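Local coordinates for adenylyl-sulfate kinase 1, chloroplastic (Arabidopsis thaliana, PDB 3UIE), which phosphorylates adenosine 5'-phosphosulfate at the expense of ATP to give 3'-phosphoadenylyl sulfate, the activated form of sulfate, at residues Glu81-Val86 with Ile105-Thr110; Val131-Cys136 with Thr157-Pro162; Ile171-Glu176 with Ala185-Gly190. One frame throughout, in Å; residues are numbered along the deposited sequence.

Contact 1 is buried, contact 3 partly buried, and contact 2 lies at the surface; all belong to one P-loop kinase domain, and no two share a helix or strand. Contacts 1 and 2 have adenosine-5'-phosphosulfate in common: contact 1 grips its phosphosulfate with an amide and backbone N-H groups, whereas contact 2 merely brings loop 157-162 beside the adenine. They meet directly, for Tyr108 OH lies 2.6 Å from Asp161 OD2, a probable hydrogen bond. Contact 3, its centre about 22 Å from that of contact 1, is aliphatic packing of an outermost strand on a helix. It touches contact 2 only lightly, where the poorly ordered Arg175 lies near Pro132.

Contact 1. Residues Glu81-Val86 with Ile105-Thr110; sequences ENIRRV and ISPYRT. With ADX (adenosine-5'-phosphosulfate), chain D.
Pro107, whose CD takes Ile83 CD1 at 4.1 Å, lays its CG over one face of the Tyr108 ring, offset toward the rim. On the same helix as Ile83, a salt-bridge network forms: the Arg84 guanidinium grips Glu81 side-on, NE meeting OE1 at 2.8 Å from above the carboxylate plane, while OE2 takes Arg84 NH2 on its syn side and Arg85 NE on its anti side, both tilted to one face. Arg84 NH2 also bonds Leu68 O of the second subunit. With CG1 beside its backbone N (chi1 -65°), Ile83 extends CD1 to 3.6 Å from Ser106 CA, against the substrate-binding loop. The Asn82 amide sends ND2 to ADX O1B at 2.8 Å, a bent bond (132°), and more weakly to ADX O1A, while OD1 accepts from Asn69 ND2 and so fixes which way the amide faces. A leucine in place of Asn82 would probably leave the sulfate oxygen O1B without this donor and Asn69 ND2 without its acceptor. Ser106 N reaches ADX O3B at 2.8 Å (154°) and Ile105 N reaches ADX O2A at 2.9 Å. Ser106 OG instead turns to Leu104 O and Trp29 NE1. Helix 76-95 and the loop after strand 99-103 thus form part of the APS kinase phosphosulfate site, which Arg65, Arg79 and Lys142 help complete and where Ser106 probably forms a phosphoserine intermediate, as in related enzymes.

Contact 2. Residues Val131-Cys136 with Thr157-Pro162; sequences VPLSVC and TGIDDP. With ADX (adenosine-5'-phosphosulfate), chain D.
Apolar contact comes first: Leu133, at the start of helix 133-139, reaches toward Gly158 and Ile159 with its CD2 methyl. CD2 stands 4.4 Å from Ile159 CD1, a loose meeting of methyls. Tyr145 of helix 144-149 touches both side chains, and Leu33 of the ATP-binding loop lies against Leu133. Carbon against a polar atom is the second kind: Leu133 CD2 approaches Gly158 O to 3.6 Å, with CD1 a little farther off. The extended first torsion of Leu133 (CG anti to N, chi1 176°) carries both methyls out from the helix toward this carbonyl. Gly158 has a positive phi (95°), at which a CB would press on the preceding carbonyl O, and it would also come too close to Leu133 CD1. Backbone bonds stay within each segment: Cys136 N donates to Pro132 O at 3.2 Å, and Gly158 N donates to Asp161 O at 2.8 Å, closing the loop on itself. Ligand contact falls to Thr157, whose N is 3.5 Å from ADX N1 at the adenine rim, a close approach and not an assigned hydrogen bond. No hydrogen bond joins the two segments, which meet through the Leu133 methyls against a carbonyl oxygen and one isoleucine methyl, burying 98 Å² in all, consistent with a light association without directional bonds.

Contact 3. Residues Ile171-Glu176 with Ala185-Gly190; sequences ISLGRE and AEKVVG
Aliphatic strand-on-helix packing joins Ile171 and Leu173 of strand 171-173 to Val188 of helix 181-195, the last strand and last helix of the chain. Strand 171-173 and the helical segment 185-190 run almost antiparallel (172°), their axes 9.8 Å apart at closest approach. Ile171 and Leu173, two residues apart on the strand, both direct their side chains toward the helix. They converge on one methyl: Val188 CG2 takes Ile171 CD1 at 4.0 Å and Leu173 CD1 at 4.0 Å, each side chain crossing that of Val188 at about a right angle. Ile171 is stretched out to do so, CG1 lying beside its backbone N and CD1 continuing away in an extended second torsion (chi2 177°), which also sets CD1 4.1 Å from Val188 CA. Val188 places CG2 beside its own N, with CG1 4.2 Å from Ile171 CD1. At the margin, Lys187 contributes only its aliphatic part: CD lies 4.3 Å from Leu173 CD2, while the chain beyond leads the ammonium away. No hydrogen bond crosses the contact. Backbone bonds tie Ile171 to Glu126 and Phe128, and Leu173 to Phe128 and Asp130, placing 171-173 beside strand 124-129 at one border of the parallel sheet within this chain. Leu173 also touches Leu41 of helix 38-51, and Val189 packs on Leu45 and Met48, so helix 181-195 lies against both the sheet and helix 38-51.

Contact 1. Residues Glu81-Val86 with Ile105-Thr110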
loop_
_atom_site.group_PDB
_atom_site.type_symbol
_atom_site.label_atom_id
_atom_site.label_comp_id
_atom_site.label_asym_id
_atom_site.label_seq_id
_atom_site.Cartn_x
_atom_site.Cartn_y
_atom_site.Cartn_z
ATOM N N GLU A 81 14.572 -1.801 -7.013
ATOM C CA GLU A 81 13.502 -0.819 -6.851
ATOM C C GLU A 81 12.153 -1.506 -6.625
ATOM O O GLU A 81 11.350 -1.064 -5.807
ATOM C CB GLU A 81 13.430 0.114 -8.068
ATOM C CG GLU A 81 12.336 1.166 -7.985
ATOM C CD GLU A 81 12.548 2.171 -6.866
ATOM O OE1 GLU A 81 13.570 2.103 -6.141
ATOM O OE2 GLU A 81 11.671 3.044 -6.719
ATOM N N ASN A 82 11.918 -2.594 -7.350
ATOM C CA ASN A 82 10.713 -3.393 -7.171
ATOM C C ASN A 82 10.585 -3.838 -5.711
ATOM O O ASN A 82 9.548 -3.664 -5.083
ATOM C CB ASN A 82 10.775 -4.621 -8.088
ATOM C CG ASN A 82 9.532 -5.484 -8.006
ATOM O OD1 ASN A 82 8.407 -4.989 -8.093
ATOM N ND2 ASN A 82 9.730 -6.782 -7.843
ATOM N N ILE A 83 11.661 -4.416 -5.183
ATOM C CA ILE A 83 11.697 -4.913 -3.810
ATOM C C ILE A 83 11.546 -3.753 -2.836
ATOM O O ILE A 83 10.808 -3.836 -1.849
ATOM C CB ILE A 83 13.040 -5.651 -3.529
ATOM C CG1 ILE A 83 13.143 -6.920 -4.384
ATOM C CG2 ILE A 83 13.200 -5.945 -2.035
ATOM C CD1 ILE A 83 14.591 -7.468 -4.513
ATOM N N ARG A 84 12.267 -2.672 -3.101
ATOM C CA ARG A 84 12.214 -1.514 -2.225
ATOM C C ARG A 84 10.784 -0.995 -2.089
ATOM O O ARG A 84 10.310 -0.764 -0.980
ATOM C CB ARG A 84 13.106 -0.388 -2.747
ATOM C CG ARG A 84 13.137 0.810 -1.820
ATOM C CD ARG A 84 13.759 2.036 -2.470
ATOM N NE ARG A 84 12.881 2.682 -3.447
ATOM C CZ ARG A 84 11.927 3.564 -3.144
ATOM N NH1 ARG A 84 11.697 3.904 -1.879
ATOM N NH2 ARG A 84 11.192 4.105 -4.111
ATOM N N ARG A 85 10.105 -0.798 -3.215
ATOM C CA ARG A 85 8.744 -0.255 -3.173
ATOM C C ARG A 85 7.803 -1.226 -2.478
ATOM O O ARG A 85 6.960 -0.815 -1.683
ATOM C CB ARG A 85 8.212 0.049 -4.575
ATOM C CG ARG A 85 8.916 1.186 -5.294
ATOM C CD ARG A 85 8.244 1.416 -6.651
ATOM N NE ARG A 85 9.030 2.266 -7.535
ATOM C CZ ARG A 85 8.739 2.463 -8.817
ATOM N NH1 ARG A 85 7.679 1.870 -9.359
ATOM N NH2 ARG A 85 9.512 3.244 -9.558
ATOM N N VAL A 86 7.941 -2.516 -2.774
ATOM C CA VAL A 86 7.090 -3.499 -2.111
ATOM C C VAL A 86 7.307 -3.499 -0.596
ATOM O O VAL A 86 6.343 -3.584 0.165
ATOM C CB VAL A 86 7.234 -4.920 -2.701
ATOM C CG1 VAL A 86 6.500 -5.926 -1.838
ATOM C CG2 VAL A 86 6.683 -4.949 -4.119
ATOM N N ILE A 105 10.058 -12.948 -5.937
ATOM C CA ILE A 105 11.334 -13.667 -6.001
ATOM C C ILE A 105 12.354 -13.000 -5.085
ATOM O O ILE A 105 13.049 -13.670 -4.323
ATOM C CB ILE A 105 11.883 -13.760 -7.446
ATOM C CG1 ILE A 105 10.931 -14.577 -8.318
ATOM C CG2 ILE A 105 13.287 -14.392 -7.451
ATOM C CD1 ILE A 105 11.344 -14.653 -9.789
ATOM N N SER A 106 12.414 -11.672 -5.158
ATOM C CA SER A 106 13.305 -10.848 -4.320
ATOM C C SER A 106 14.671 -11.491 -4.094
ATOM O O SER A 106 15.016 -11.852 -2.974
ATOM C CB SER A 106 12.634 -10.479 -2.988
ATOM O OG SER A 106 12.020 -11.598 -2.371
ATOM N N PRO A 107 15.454 -11.638 -5.174
ATOM C CA PRO A 107 16.652 -12.489 -5.157
ATOM C C PRO A 107 17.827 -11.937 -4.350
ATOM O O PRO A 107 18.668 -12.713 -3.940
ATOM C CB PRO A 107 17.024 -12.585 -6.646
ATOM C CG PRO A 107 16.501 -11.309 -7.232
ATOM C CD PRO A 107 15.218 -11.029 -6.494
ATOM N N TYR A 108 17.881 -10.628 -4.130
ATOM C CA TYR A 108 19.057 -10.000 -3.536
ATOM C C TYR A 108 18.919 -9.818 -2.025
ATOM O O TYR A 108 17.972 -9.211 -1.523
ATOM C CB TYR A 108 19.336 -8.658 -4.220
ATOM C CG TYR A 108 19.345 -8.742 -5.734
ATOM C CD1 TYR A 108 19.898 -9.839 -6.394
ATOM C CD2 TYR A 108 18.790 -7.733 -6.501
ATOM C CE1 TYR A 108 19.902 -9.908 -7.789
ATOM C CE2 TYR A 108 18.784 -7.795 -7.882
ATOM C CZ TYR A 108 19.338 -8.880 -8.522
ATOM O OH TYR A 108 19.320 -8.916 -9.900
ATOM N N ARG A 109 19.897 -10.351 -1.313
ATOM C CA ARG A 109 19.921 -10.371 0.139
ATOM C C ARG A 109 19.906 -8.947 0.696
ATOM O O ARG A 109 19.148 -8.627 1.612
ATOM C CB ARG A 109 21.199 -11.123 0.563
ATOM C CG ARG A 109 21.306 -11.545 2.001
ATOM C CD ARG A 109 22.563 -12.430 2.198
ATOM N NE ARG A 109 22.369 -13.763 1.644
ATOM C CZ ARG A 109 23.219 -14.393 0.835
ATOM N NH1 ARG A 109 24.353 -13.829 0.460
ATOM N NH2 ARG A 109 22.930 -15.607 0.401
ATOM N N THR A 110 20.743 -8.088 0.127
ATOM C CA THR A 110 20.834 -6.699 0.577
ATOM C C THR A 110 19.486 -5.989 0.476
ATOM O O THR A 110 19.143 -5.162 1.330
ATOM C CB THR A 110 21.906 -5.908 -0.217
ATOM O OG1 THR A 110 22.068 -4.601 0.348
ATOM C CG2 THR A 110 21.524 -5.789 -1.693
HETATM S SB ADX D . 11.730 -9.794 -8.515
HETATM O O1B ADX D . 11.739 -8.439 -8.990
HETATM O O2B ADX D . 13.073 -10.379 -8.726
HETATM O O3B ADX D . 11.421 -9.862 -7.072
HETATM P PA ADX D . 9.160 -10.631 -9.160
HETATM O O1A ADX D . 8.644 -9.234 -8.938
HETATM O O2A ADX D . 8.650 -11.603 -8.107
HETATM O O3A ADX D . 10.749 -10.635 -9.294
HETATM O "O5'" ADX D . 8.651 -11.084 -10.582
HETATM C "C5'" ADX D . 8.748 -12.426 -10.954
HETATM C "C4'" ADX D . 7.828 -12.863 -11.971
HETATM O "O4'" ADX D . 8.121 -12.187 -13.190
HETATM C "C3'" ADX D . 8.025 -14.317 -12.205
HETATM O "O3'" ADX D . 6.809 -14.966 -12.006
HETATM C "C2'" ADX D . 8.335 -14.462 -13.568
HETATM O "O2'" ADX D . 7.233 -15.088 -14.134
HETATM C "C1'" ADX D . 8.425 -13.120 -14.181
HETATM N N9 ADX D . 9.691 -12.899 -14.827
HETATM C C8 ADX D . 9.870 -12.352 -16.052
HETATM N N7 ADX D . 11.190 -12.230 -16.284
HETATM C C5 ADX D . 11.849 -12.701 -15.204
HETATM C C6 ADX D . 13.210 -12.838 -14.869
HETATM N N6 ADX D . 14.216 -12.404 -15.785
HETATM N N1 ADX D . 13.560 -13.377 -13.674
HETATM C C2 ADX D . 12.615 -13.775 -12.806
HETATM N N3 ADX D . 11.300 -13.656 -13.097
HETATM C C4 ADX D . 10.892 -13.126 -14.272
#

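Contact 2. Residues Val131-Cys136 with Thr157-Pro162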
loop_
_atom_site.group_PDB
_atom_site.type_symbol
_atom_site.label_atom_id
_atom_site.label_comp_id
_atom_site.label_asym_id
_atom_site.label_seq_id
_atom_site.Cartn_x
_atom_site.Cartn_y
_atom_site.Cartn_z
ATOM N N VAL A 131 13.332 -24.565 -2.106
ATOM C CA VAL A 131 13.110 -25.561 -3.135
ATOM C C VAL A 131 14.214 -25.412 -4.169
ATOM O O VAL A 131 14.387 -24.343 -4.743
ATOM C CB VAL A 131 11.742 -25.347 -3.815
ATOM C CG1 VAL A 131 11.482 -26.426 -4.866
ATOM C CG2 VAL A 131 10.632 -25.327 -2.762
ATOM N N PRO A 132 14.970 -26.489 -4.408
ATOM C CA PRO A 132 16.148 -26.412 -5.278
ATOM C C PRO A 132 15.793 -26.054 -6.718
ATOM O O PRO A 132 14.700 -26.365 -7.184
ATOM C CB PRO A 132 16.738 -27.828 -5.202
ATOM C CG PRO A 132 15.582 -28.706 -4.853
ATOM C CD PRO A 132 14.660 -27.868 -3.995
ATOM N N LEU A 133 16.713 -25.393 -7.412
ATOM C CA LEU A 133 16.493 -25.036 -8.808
ATOM C C LEU A 133 15.945 -26.207 -9.621
ATOM O O LEU A 133 15.009 -26.034 -10.400
ATOM C CB LEU A 133 17.790 -24.546 -9.445
ATOM C CG LEU A 133 17.704 -24.244 -10.938
ATOM C CD1 LEU A 133 16.837 -23.004 -11.163
ATOM C CD2 LEU A 133 19.094 -24.057 -11.524
ATOM N N SER A 134 16.521 -27.399 -9.439
ATOM C CA SER A 134 16.124 -28.548 -10.252
ATOM C C SER A 134 14.634 -28.865 -10.123
ATOM O O SER A 134 13.987 -29.214 -11.106
ATOM C CB SER A 134 16.969 -29.793 -9.932
ATOM O OG SER A 134 16.769 -30.211 -8.589
ATOM N N VAL A 135 14.093 -28.754 -8.915
ATOM C CA VAL A 135 12.669 -28.994 -8.701
ATOM C C VAL A 135 11.795 -27.875 -9.286
ATOM O O VAL A 135 10.748 -28.145 -9.876
ATOM C CB VAL A 135 12.358 -29.173 -7.195
ATOM C CG1 VAL A 135 10.850 -29.242 -6.950
ATOM C CG2 VAL A 135 13.053 -30.411 -6.658
ATOM N N CYS A 136 12.217 -26.617 -9.121
ATOM C CA CYS A 136 11.467 -25.500 -9.695
ATOM C C CYS A 136 11.427 -25.654 -11.204
ATOM O O CYS A 136 10.405 -25.406 -11.848
ATOM C CB CYS A 136 12.126 -24.167 -9.354
ATOM S SG CYS A 136 12.153 -23.816 -7.603
ATOM N N THR A 157 16.475 -15.249 -13.080
ATOM C CA THR A 157 16.918 -15.678 -11.757
ATOM C C THR A 157 17.165 -17.185 -11.662
ATOM O O THR A 157 16.293 -17.984 -11.986
ATOM C CB THR A 157 15.891 -15.255 -10.684
ATOM O OG1 THR A 157 15.795 -13.830 -10.667
ATOM C CG2 THR A 157 16.317 -15.730 -9.300
ATOM N N GLY A 158 18.359 -17.563 -11.210
ATOM C CA GLY A 158 18.692 -18.961 -10.999
ATOM C C GLY A 158 19.400 -19.557 -12.207
ATOM O O GLY A 158 19.981 -20.638 -12.126
ATOM N N ILE A 159 19.361 -18.828 -13.319
ATOM C CA ILE A 159 19.973 -19.270 -14.568
ATOM C C ILE A 159 21.103 -18.322 -14.957
ATOM O O ILE A 159 22.262 -18.724 -15.024
ATOM C CB ILE A 159 18.942 -19.308 -15.716
ATOM C CG1 ILE A 159 17.828 -20.308 -15.399
ATOM C CG2 ILE A 159 19.620 -19.625 -17.059
ATOM C CD1 ILE A 159 18.315 -21.697 -15.116
ATOM N N ASP A 160 20.753 -17.059 -15.192
ATOM C CA ASP A 160 21.707 -16.040 -15.636
ATOM C C ASP A 160 21.730 -14.827 -14.706
ATOM O O ASP A 160 22.280 -13.778 -15.048
ATOM C CB ASP A 160 21.386 -15.602 -17.066
ATOM C CG ASP A 160 21.663 -16.695 -18.082
ATOM O OD1 ASP A 160 20.835 -16.902 -18.997
ATOM O OD2 ASP A 160 22.715 -17.354 -17.956
ATOM N N ASP A 161 21.128 -14.977 -13.531
ATOM C CA ASP A 161 21.143 -13.934 -12.510
ATOM C C ASP A 161 21.089 -14.622 -11.152
ATOM O O ASP A 161 20.453 -15.665 -11.009
ATOM C CB ASP A 161 19.963 -12.977 -12.684
ATOM C CG ASP A 161 20.207 -11.621 -12.034
ATOM O OD1 ASP A 161 21.213 -10.962 -12.371
ATOM O OD2 ASP A 161 19.397 -11.217 -11.174
ATOM N N PRO A 162 21.786 -14.065 -10.154
ATOM C CA PRO A 162 21.895 -14.829 -8.906
ATOM C C PRO A 162 20.638 -14.791 -8.039
ATOM O O PRO A 162 19.911 -13.798 -8.035
ATOM C CB PRO A 162 23.067 -14.151 -8.183
ATOM C CG PRO A 162 23.113 -12.771 -8.740
ATOM C CD PRO A 162 22.657 -12.879 -10.168
HETATM S SB ADX D . 11.730 -9.794 -8.515
HETATM O O1B ADX D . 11.739 -8.439 -8.990
HETATM O O2B ADX D . 13.073 -10.379 -8.726
HETATM O O3B ADX D . 11.421 -9.862 -7.072
HETATM P PA ADX D . 9.160 -10.631 -9.160
HETATM O O1A ADX D . 8.644 -9.234 -8.938
HETATM O O2A ADX D . 8.650 -11.603 -8.107
HETATM O O3A ADX D . 10.749 -10.635 -9.294
HETATM O "O5'" ADX D . 8.651 -11.084 -10.582
HETATM C "C5'" ADX D . 8.748 -12.426 -10.954
HETATM C "C4'" ADX D . 7.828 -12.863 -11.971
HETATM O "O4'" ADX D . 8.121 -12.187 -13.190
HETATM C "C3'" ADX D . 8.025 -14.317 -12.205
HETATM O "O3'" ADX D . 6.809 -14.966 -12.006
HETATM C "C2'" ADX D . 8.335 -14.462 -13.568
HETATM O "O2'" ADX D . 7.233 -15.088 -14.134
HETATM C "C1'" ADX D . 8.425 -13.120 -14.181
HETATM N N9 ADX D . 9.691 -12.899 -14.827
HETATM C C8 ADX D . 9.870 -12.352 -16.052
HETATM N N7 ADX D . 11.190 -12.230 -16.284
HETATM C C5 ADX D . 11.849 -12.701 -15.204
HETATM C C6 ADX D . 13.210 -12.838 -14.869
HETATM N N6 ADX D . 14.216 -12.404 -15.785
HETATM N N1 ADX D . 13.560 -13.377 -13.674
HETATM C C2 ADX D . 12.615 -13.775 -12.806
HETATM N N3 ADX D . 11.300 -13.656 -13.097
HETATM C C4 ADX D . 10.892 -13.126 -14.272
#

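Contact 3. Residues Ile171-Glu176 with Ala185-Gly190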
loop_
_atom_site.group_PDB
_atom_site.type_symbol
_atom_site.label_atom_id
_atom_site.label_comp_id
_atom_site.label_asym_id
_atom_site.label_seq_id
_atom_site.Cartn_x
_atom_site.Cartn_y
_atom_site.Cartn_z
ATOM N N ILE A 171 11.463 -18.508 9.005
ATOM C CA ILE A 171 10.818 -19.755 8.612
ATOM C C ILE A 171 11.377 -20.244 7.286
ATOM O O ILE A 171 11.498 -19.468 6.344
ATOM C CB ILE A 171 9.288 -19.573 8.443
ATOM C CG1 ILE A 171 8.664 -18.982 9.697
ATOM C CG2 ILE A 171 8.614 -20.909 8.130
ATOM C CD1 ILE A 171 7.144 -18.723 9.537
ATOM N N SER A 172 11.756 -21.519 7.228
ATOM C CA SER A 172 12.163 -22.136 5.971
ATOM C C SER A 172 11.176 -23.239 5.610
ATOM O O SER A 172 10.861 -24.085 6.441
ATOM C CB SER A 172 13.576 -22.716 6.081
ATOM O OG SER A 172 14.037 -23.149 4.816
ATOM N N LEU A 173 10.698 -23.236 4.368
ATOM C CA LEU A 173 9.671 -24.192 3.945
ATOM C C LEU A 173 10.095 -24.977 2.719
ATOM O O LEU A 173 10.924 -24.518 1.935
ATOM C CB LEU A 173 8.349 -23.465 3.641
ATOM C CG LEU A 173 7.699 -22.666 4.771
ATOM C CD1 LEU A 173 6.538 -21.861 4.192
ATOM C CD2 LEU A 173 7.209 -23.592 5.854
ATOM N N GLY A 174 9.523 -26.168 2.560
ATOM C CA GLY A 174 9.603 -26.863 1.289
ATOM C C GLY A 174 10.780 -27.806 1.155
ATOM O O GLY A 174 10.835 -28.592 0.209
ATOM N N ARG A 175 11.729 -27.716 2.081
ATOM C CA ARG A 175 12.864 -28.631 2.085
ATOM C C ARG A 175 12.406 -29.951 2.686
ATOM O O ARG A 175 12.076 -30.032 3.874
ATOM C CB ARG A 175 14.047 -28.046 2.860
ATOM C CG ARG A 175 15.252 -28.971 2.988
ATOM C CD ARG A 175 15.798 -29.399 1.635
ATOM N NE ARG A 175 16.255 -28.274 0.828
ATOM C CZ ARG A 175 16.965 -28.401 -0.286
ATOM N NH1 ARG A 175 17.314 -29.610 -0.714
ATOM N NH2 ARG A 175 17.335 -27.322 -0.966
ATOM N N GLU A 176 12.407 -30.975 1.839
ATOM C CA GLU A 176 11.733 -32.244 2.076
ATOM C C GLU A 176 10.848 -32.438 0.855
ATOM O O GLU A 176 10.731 -31.538 0.021
ATOM C CB GLU A 176 10.881 -32.221 3.350
ATOM C CG GLU A 176 10.252 -33.558 3.727
ATOM C CD GLU A 176 11.277 -34.623 4.043
ATOM O OE1 GLU A 176 12.065 -34.943 4.968
ATOM O OE2 GLU A 176 11.325 -35.642 3.318
ATOM N N ALA A 185 1.263 -23.771 5.240
ATOM C CA ALA A 185 0.542 -22.651 5.826
ATOM C C ALA A 185 0.280 -22.908 7.304
ATOM O O ALA A 185 0.323 -21.984 8.116
ATOM C CB ALA A 185 -0.778 -22.377 5.059
ATOM N N GLU A 186 0.028 -24.160 7.668
ATOM C CA GLU A 186 -0.213 -24.479 9.072
ATOM C C GLU A 186 1.015 -24.129 9.907
ATOM O O GLU A 186 0.882 -23.615 11.013
ATOM C CB GLU A 186 -0.584 -25.946 9.278
ATOM C CG GLU A 186 -2.002 -26.284 8.854
ATOM C CD GLU A 186 -2.265 -27.786 8.864
ATOM O OE1 GLU A 186 -1.440 -28.541 9.423
ATOM O OE2 GLU A 186 -3.289 -28.214 8.304
ATOM N N LYS A 187 2.202 -24.399 9.366
ATOM C CA LYS A 187 3.447 -24.117 10.081
ATOM C C LYS A 187 3.628 -22.608 10.266
ATOM O O LYS A 187 4.036 -22.154 11.335
ATOM C CB LYS A 187 4.653 -24.716 9.347
ATOM C CG LYS A 187 4.642 -26.227 9.262
ATOM C CD LYS A 187 5.876 -26.741 8.529
ATOM C CE LYS A 187 5.932 -28.263 8.532
ATOM N NZ LYS A 187 6.125 -28.784 9.918
ATOM N N VAL A 188 3.319 -21.828 9.229
ATOM C CA VAL A 188 3.373 -20.378 9.333
ATOM C C VAL A 188 2.331 -19.868 10.319
ATOM O O VAL A 188 2.626 -19.013 11.131
ATOM C CB VAL A 188 3.222 -19.682 7.958
ATOM C CG1 VAL A 188 3.248 -18.174 8.120
ATOM C CG2 VAL A 188 4.351 -20.148 7.039
ATOM N N VAL A 189 1.120 -20.404 10.270
ATOM C CA VAL A 189 0.075 -19.896 11.159
ATOM C C VAL A 189 0.429 -20.213 12.609
ATOM O O VAL A 189 0.276 -19.376 13.497
ATOM C CB VAL A 189 -1.311 -20.484 10.813
ATOM C CG1 VAL A 189 -2.293 -20.261 11.966
ATOM C CG2 VAL A 189 -1.852 -19.843 9.531
ATOM N N GLY A 190 0.916 -21.428 12.841
ATOM C CA GLY A 190 1.349 -21.815 14.174
ATOM C C GLY A 190 2.418 -20.885 14.704
ATOM O O GLY A 190 2.409 -20.517 15.871
#